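Local coordinates for protein phage terminase large subunit (Thermus phage P7426, PDB 7KS4) that probably acts, through this N-terminal ATPase domain of the large terminase, as an ATP-driven motor that packages viral DNA into empty capsids, at residues A[194-204]-A[213-223]. Numbering follows the deposited sequence. Where two conformers were deposited one is given.
Sequences FFLMGWRGGLK and NQTHPDFESFH. With SO4 (sulfate ion), chain D.
F219 presents its ring edge to the face of F194 in a T-shaped pair, with planes at 82° and centroids 5.4 Å apart, while M197 covers one face of the F219 ring. The M197 chain runs alongside that ring: CB lies over the rim, and SD makes a Met-aromatic contact 4.0 Å from the ring centroid. M197 CG also sits almost centrally over the H216 imidazole, so the thioether chain bridges two rings of 213-223. S221 is packed closely as well. Its CB rests over the F195 face, and its hydroxyl, anti to its own carbonyl carbon (chi1 -64°), donates a hydrogen bond from OG to F195 O whose modelled length, 2.5 Å, is very short and probably less certain than the bond itself. G198 brings the two backbones to 4.0 Å between its CA and that of E220. The chain thus leaves helix 190-197 against strand 219-224, an outermost strand of the mixed sheet in this P-loop ATPase domain; the strand pairs along its other edge with strand 37-42. N213 spans the chain leaving the helix: ND2 donates to W199 O at 3.0 Å, nearly straight (175°) and on a carbonyl lone pair, and more weakly to L196 O. Toward solvent the contact becomes polar and hydrated. R200, extended from CG to NE, lays its guanidinium end-on to F219 O, with NH1 and NH2 donating to that one oxygen at 2.8 Å and 3.1 Å respectively. NE and NH2 also hold a sulfate, probably from the crystallisation liquor, whose O1 is 2.8 Å from T215 OG1, a further donor. Nearby, one water joins G198 O, R200 N and S221 O, whereas at the far end K204 CE merely meets the edge of the H223 ring, whose NE2 bonds to A255 O.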
loop_
_atom_site.group_PDB
_atom_site.type_symbol
_atom_site.label_atom_id
_atom_site.label_comp_id
_atom_site.label_asym_id
_atom_site.label_seq_id
_atom_site.Cartn_x
_atom_site.Cartn_y
_atom_site.Cartn_z
ATOM N N PHE A 194 5.067 2.314 14.505
ATOM C CA PHE A 194 3.878 2.775 13.794
ATOM C C PHE A 194 2.770 1.744 13.866
ATOM O O PHE A 194 1.591 2.095 14.007
ATOM C CB PHE A 194 4.221 3.093 12.341
ATOM C CG PHE A 194 4.671 4.508 12.125
ATOM C CD1 PHE A 194 5.543 5.113 13.016
ATOM C CD2 PHE A 194 4.231 5.231 11.031
ATOM C CE1 PHE A 194 5.961 6.414 12.826
ATOM C CE2 PHE A 194 4.648 6.538 10.833
ATOM C CZ PHE A 194 5.516 7.129 11.731
ATOM N N PHE A 195 3.126 0.463 13.763
ATOM C CA PHE A 195 2.130 -0.590 13.919
ATOM C C PHE A 195 1.416 -0.461 15.257
ATOM O O PHE A 195 0.182 -0.489 15.328
ATOM C CB PHE A 195 2.789 -1.961 13.797
ATOM C CG PHE A 195 1.843 -3.092 14.039
ATOM C CD1 PHE A 195 1.088 -3.611 13.005
ATOM C CD2 PHE A 195 1.675 -3.611 15.309
ATOM C CE1 PHE A 195 0.204 -4.649 13.229
ATOM C CE2 PHE A 195 0.791 -4.643 15.536
ATOM C CZ PHE A 195 0.052 -5.158 14.493
ATOM N N LEU A 196 2.181 -0.308 16.335
ATOM C CA LEU A 196 1.580 -0.271 17.661
ATOM C C LEU A 196 0.666 0.938 17.831
ATOM O O LEU A 196 -0.325 0.865 18.564
ATOM C CB LEU A 196 2.684 -0.264 18.717
ATOM C CG LEU A 196 2.428 -1.033 20.008
ATOM C CD1 LEU A 196 2.175 -2.503 19.735
ATOM C CD2 LEU A 196 3.612 -0.864 20.963
ATOM N N MET A 197 0.981 2.050 17.165
ATOM C CA MET A 197 0.144 3.245 17.270
ATOM C C MET A 197 -1.283 2.975 16.822
ATOM O O MET A 197 -2.208 3.683 17.242
ATOM C CB MET A 197 0.738 4.381 16.438
ATOM C CG MET A 197 1.999 4.971 17.035
ATOM S SD MET A 197 2.814 6.111 15.922
ATOM C CE MET A 197 4.381 6.281 16.780
ATOM N N GLY A 198 -1.482 1.985 15.956
ATOM C CA GLY A 198 -2.808 1.678 15.460
ATOM C C GLY A 198 -3.333 0.317 15.870
ATOM O O GLY A 198 -4.365 -0.119 15.352
ATOM N N TRP A 199 -2.666 -0.368 16.797
ATOM C CA TRP A 199 -3.023 -1.752 17.101
ATOM C C TRP A 199 -4.060 -1.777 18.219
ATOM O O TRP A 199 -3.760 -1.432 19.366
ATOM C CB TRP A 199 -1.804 -2.583 17.483
ATOM C CG TRP A 199 -2.218 -3.976 17.851
ATOM C CD1 TRP A 199 -2.145 -4.558 19.086
ATOM C CD2 TRP A 199 -2.820 -4.948 16.984
ATOM N NE1 TRP A 199 -2.647 -5.836 19.036
ATOM C CE2 TRP A 199 -3.070 -6.100 17.758
ATOM C CE3 TRP A 199 -3.160 -4.959 15.627
ATOM C CZ2 TRP A 199 -3.639 -7.252 17.220
ATOM C CZ3 TRP A 199 -3.735 -6.106 15.093
ATOM C CH2 TRP A 199 -3.968 -7.234 15.890
ATOM N N ARG A 200 -5.279 -2.198 17.886
ATOM C CA ARG A 200 -6.361 -2.302 18.860
ATOM C C ARG A 200 -6.859 -3.738 19.016
ATOM O O ARG A 200 -7.933 -3.960 19.587
ATOM C CB ARG A 200 -7.510 -1.372 18.462
ATOM C CG ARG A 200 -7.085 0.073 18.369
ATOM C CD ARG A 200 -8.228 0.994 17.992
ATOM N NE ARG A 200 -7.768 2.378 17.942
ATOM C CZ ARG A 200 -7.048 2.892 16.947
ATOM N NH1 ARG A 200 -6.714 2.139 15.906
ATOM N NH2 ARG A 200 -6.662 4.158 16.997
ATOM N N GLY A 201 -6.106 -4.717 18.527
ATOM C CA GLY A 201 -6.521 -6.103 18.591
ATOM C C GLY A 201 -6.142 -6.838 19.861
ATOM O O GLY A 201 -6.291 -8.063 19.920
ATOM N N GLY A 202 -5.655 -6.133 20.874
ATOM C CA GLY A 202 -5.358 -6.752 22.144
ATOM C C GLY A 202 -4.082 -7.578 22.136
ATOM O O GLY A 202 -3.339 -7.662 21.154
ATOM N N LEU A 203 -3.845 -8.203 23.288
ATOM C CA LEU A 203 -2.662 -9.028 23.477
ATOM C C LEU A 203 -2.580 -10.096 22.396
ATOM O O LEU A 203 -3.556 -10.799 22.121
ATOM C CB LEU A 203 -2.707 -9.668 24.866
ATOM C CG LEU A 203 -1.520 -10.504 25.349
ATOM C CD1 LEU A 203 -0.175 -9.945 24.899
ATOM C CD2 LEU A 203 -1.569 -10.608 26.875
ATOM N N LYS A 204 -1.412 -10.210 21.770
ATOM C CA LYS A 204 -1.189 -11.246 20.773
ATOM C C LYS A 204 0.279 -11.648 20.781
ATOM O O LYS A 204 1.165 -10.790 20.825
ATOM C CB LYS A 204 -1.611 -10.775 19.374
ATOM C CG LYS A 204 -3.031 -11.216 18.995
ATOM C CD LYS A 204 -3.367 -10.934 17.536
ATOM C CE LYS A 204 -2.396 -11.618 16.578
ATOM N NZ LYS A 204 -2.186 -13.053 16.924
ATOM N N ASN A 213 -0.680 -1.326 24.954
ATOM C CA ASN A 213 -0.163 -0.214 24.170
ATOM C C ASN A 213 -1.194 0.896 24.030
ATOM O O ASN A 213 -2.402 0.653 24.013
ATOM C CB ASN A 213 0.244 -0.686 22.774
ATOM C CG ASN A 213 -0.930 -1.237 21.980
ATOM O OD1 ASN A 213 -1.452 -2.306 22.292
ATOM N ND2 ASN A 213 -1.345 -0.510 20.943
ATOM N N GLN A 214 -0.702 2.127 23.932
ATOM C CA GLN A 214 -1.553 3.245 23.561
ATOM C C GLN A 214 -1.741 3.268 22.046
ATOM O O GLN A 214 -1.020 2.607 21.295
ATOM C CB GLN A 214 -0.953 4.568 24.044
ATOM C CG GLN A 214 -1.154 4.832 25.532
ATOM C CD GLN A 214 0.114 5.295 26.218
ATOM O OE1 GLN A 214 1.121 4.586 26.234
ATOM N NE2 GLN A 214 0.072 6.492 26.793
ATOM N N THR A 215 -2.733 4.035 21.600
ATOM C CA THR A 215 -3.006 4.184 20.177
ATOM C C THR A 215 -3.257 5.650 19.859
ATOM O O THR A 215 -3.640 6.442 20.725
ATOM C CB THR A 215 -4.202 3.335 19.713
ATOM O OG1 THR A 215 -5.364 3.650 20.493
ATOM C CG2 THR A 215 -3.889 1.857 19.840
ATOM N N HIS A 216 -3.009 6.004 18.596
ATOM C CA HIS A 216 -3.289 7.326 18.064
ATOM C C HIS A 216 -4.532 7.263 17.185
ATOM O O HIS A 216 -4.673 6.322 16.400
ATOM C CB HIS A 216 -2.114 7.855 17.234
ATOM C CG HIS A 216 -0.843 8.008 18.012
ATOM N ND1 HIS A 216 0.274 8.633 17.502
ATOM C CD2 HIS A 216 -0.516 7.621 19.269
ATOM C CE1 HIS A 216 1.237 8.622 18.409
ATOM N NE2 HIS A 216 0.783 8.012 19.489
ATOM N N PRO A 217 -5.436 8.244 17.270
ATOM C CA PRO A 217 -6.712 8.115 16.544
ATOM C C PRO A 217 -6.563 8.032 15.034
ATOM O O PRO A 217 -7.430 7.446 14.372
ATOM C CB PRO A 217 -7.483 9.382 16.955
ATOM C CG PRO A 217 -6.777 9.915 18.154
ATOM C CD PRO A 217 -5.350 9.520 18.001
ATOM N N ASP A 218 -5.517 8.616 14.456
ATOM C CA ASP A 218 -5.374 8.581 13.005
ATOM C C ASP A 218 -4.700 7.309 12.507
ATOM O O ASP A 218 -4.476 7.182 11.298
ATOM C CB ASP A 218 -4.595 9.807 12.512
ATOM C CG ASP A 218 -3.363 10.111 13.355
ATOM O OD1 ASP A 218 -3.319 9.691 14.535
ATOM O OD2 ASP A 218 -2.442 10.788 12.836
ATOM N N PHE A 219 -4.401 6.369 13.398
ATOM C CA PHE A 219 -3.712 5.137 13.045
ATOM C C PHE A 219 -4.651 3.944 13.173
ATOM O O PHE A 219 -5.411 3.838 14.142
ATOM C CB PHE A 219 -2.495 4.914 13.943
ATOM C CG PHE A 219 -1.271 5.682 13.523
ATOM C CD1 PHE A 219 -1.187 7.051 13.723
ATOM C CD2 PHE A 219 -0.189 5.026 12.964
ATOM C CE1 PHE A 219 -0.050 7.753 13.342
ATOM C CE2 PHE A 219 0.945 5.723 12.585
ATOM C CZ PHE A 219 1.014 7.081 12.774
ATOM N N GLU A 220 -4.576 3.035 12.208
ATOM C CA GLU A 220 -5.248 1.746 12.322
ATOM C C GLU A 220 -4.320 0.678 11.773
ATOM O O GLU A 220 -3.783 0.830 10.673
ATOM C CB GLU A 220 -6.585 1.724 11.575
ATOM C CG GLU A 220 -7.309 0.391 11.695
ATOM C CD GLU A 220 -8.738 0.467 11.205
ATOM O OE1 GLU A 220 -9.147 1.554 10.743
ATOM O OE2 GLU A 220 -9.449 -0.556 11.283
ATOM N N SER A 221 -4.130 -0.396 12.536
ATOM C CA SER A 221 -3.167 -1.427 12.190
ATOM C C SER A 221 -3.842 -2.772 11.963
ATOM O O SER A 221 -4.851 -3.099 12.596
ATOM C CB SER A 221 -2.112 -1.571 13.273
ATOM O OG SER A 221 -1.354 -0.385 13.375
ATOM N N PHE A 222 -3.245 -3.555 11.065
ATOM C CA PHE A 222 -3.759 -4.852 10.653
ATOM C C PHE A 222 -2.635 -5.869 10.743
ATOM O O PHE A 222 -1.483 -5.558 10.415
ATOM C CB PHE A 222 -4.306 -4.776 9.228
ATOM C CG PHE A 222 -5.182 -3.582 8.997
ATOM C CD1 PHE A 222 -6.560 -3.698 9.070
ATOM C CD2 PHE A 222 -4.629 -2.335 8.738
ATOM C CE1 PHE A 222 -7.366 -2.600 8.875
ATOM C CE2 PHE A 222 -5.434 -1.242 8.541
ATOM C CZ PHE A 222 -6.808 -1.380 8.611
ATOM N N HIS A 223 -2.973 -7.078 11.197
ATOM C CA HIS A 223 -1.994 -8.131 11.428
ATOM C C HIS A 223 -2.539 -9.457 10.918
ATOM O O HIS A 223 -3.703 -9.788 11.160
ATOM C CB HIS A 223 -1.646 -8.256 12.913
ATOM C CG HIS A 223 -0.506 -9.184 13.173
ATOM N ND1 HIS A 223 -0.642 -10.347 13.899
ATOM C CD2 HIS A 223 0.787 -9.136 12.775
ATOM C CE1 HIS A 223 0.524 -10.966 13.951
ATOM N NE2 HIS A 223 1.406 -10.252 13.276
HETATM S S SO4 D . -8.092 5.789 19.889
HETATM O O1 SO4 D . -6.727 5.777 19.372
HETATM O O2 SO4 D . -8.993 6.353 18.888
HETATM O O3 SO4 D . -8.516 4.427 20.205
HETATM O O4 SO4 D . -8.134 6.605 21.100
HETATM O O HOH W 1 -6.071 -2.857 15.156
HETATM O O HOH W 2 -4.061 -3.884 21.531
#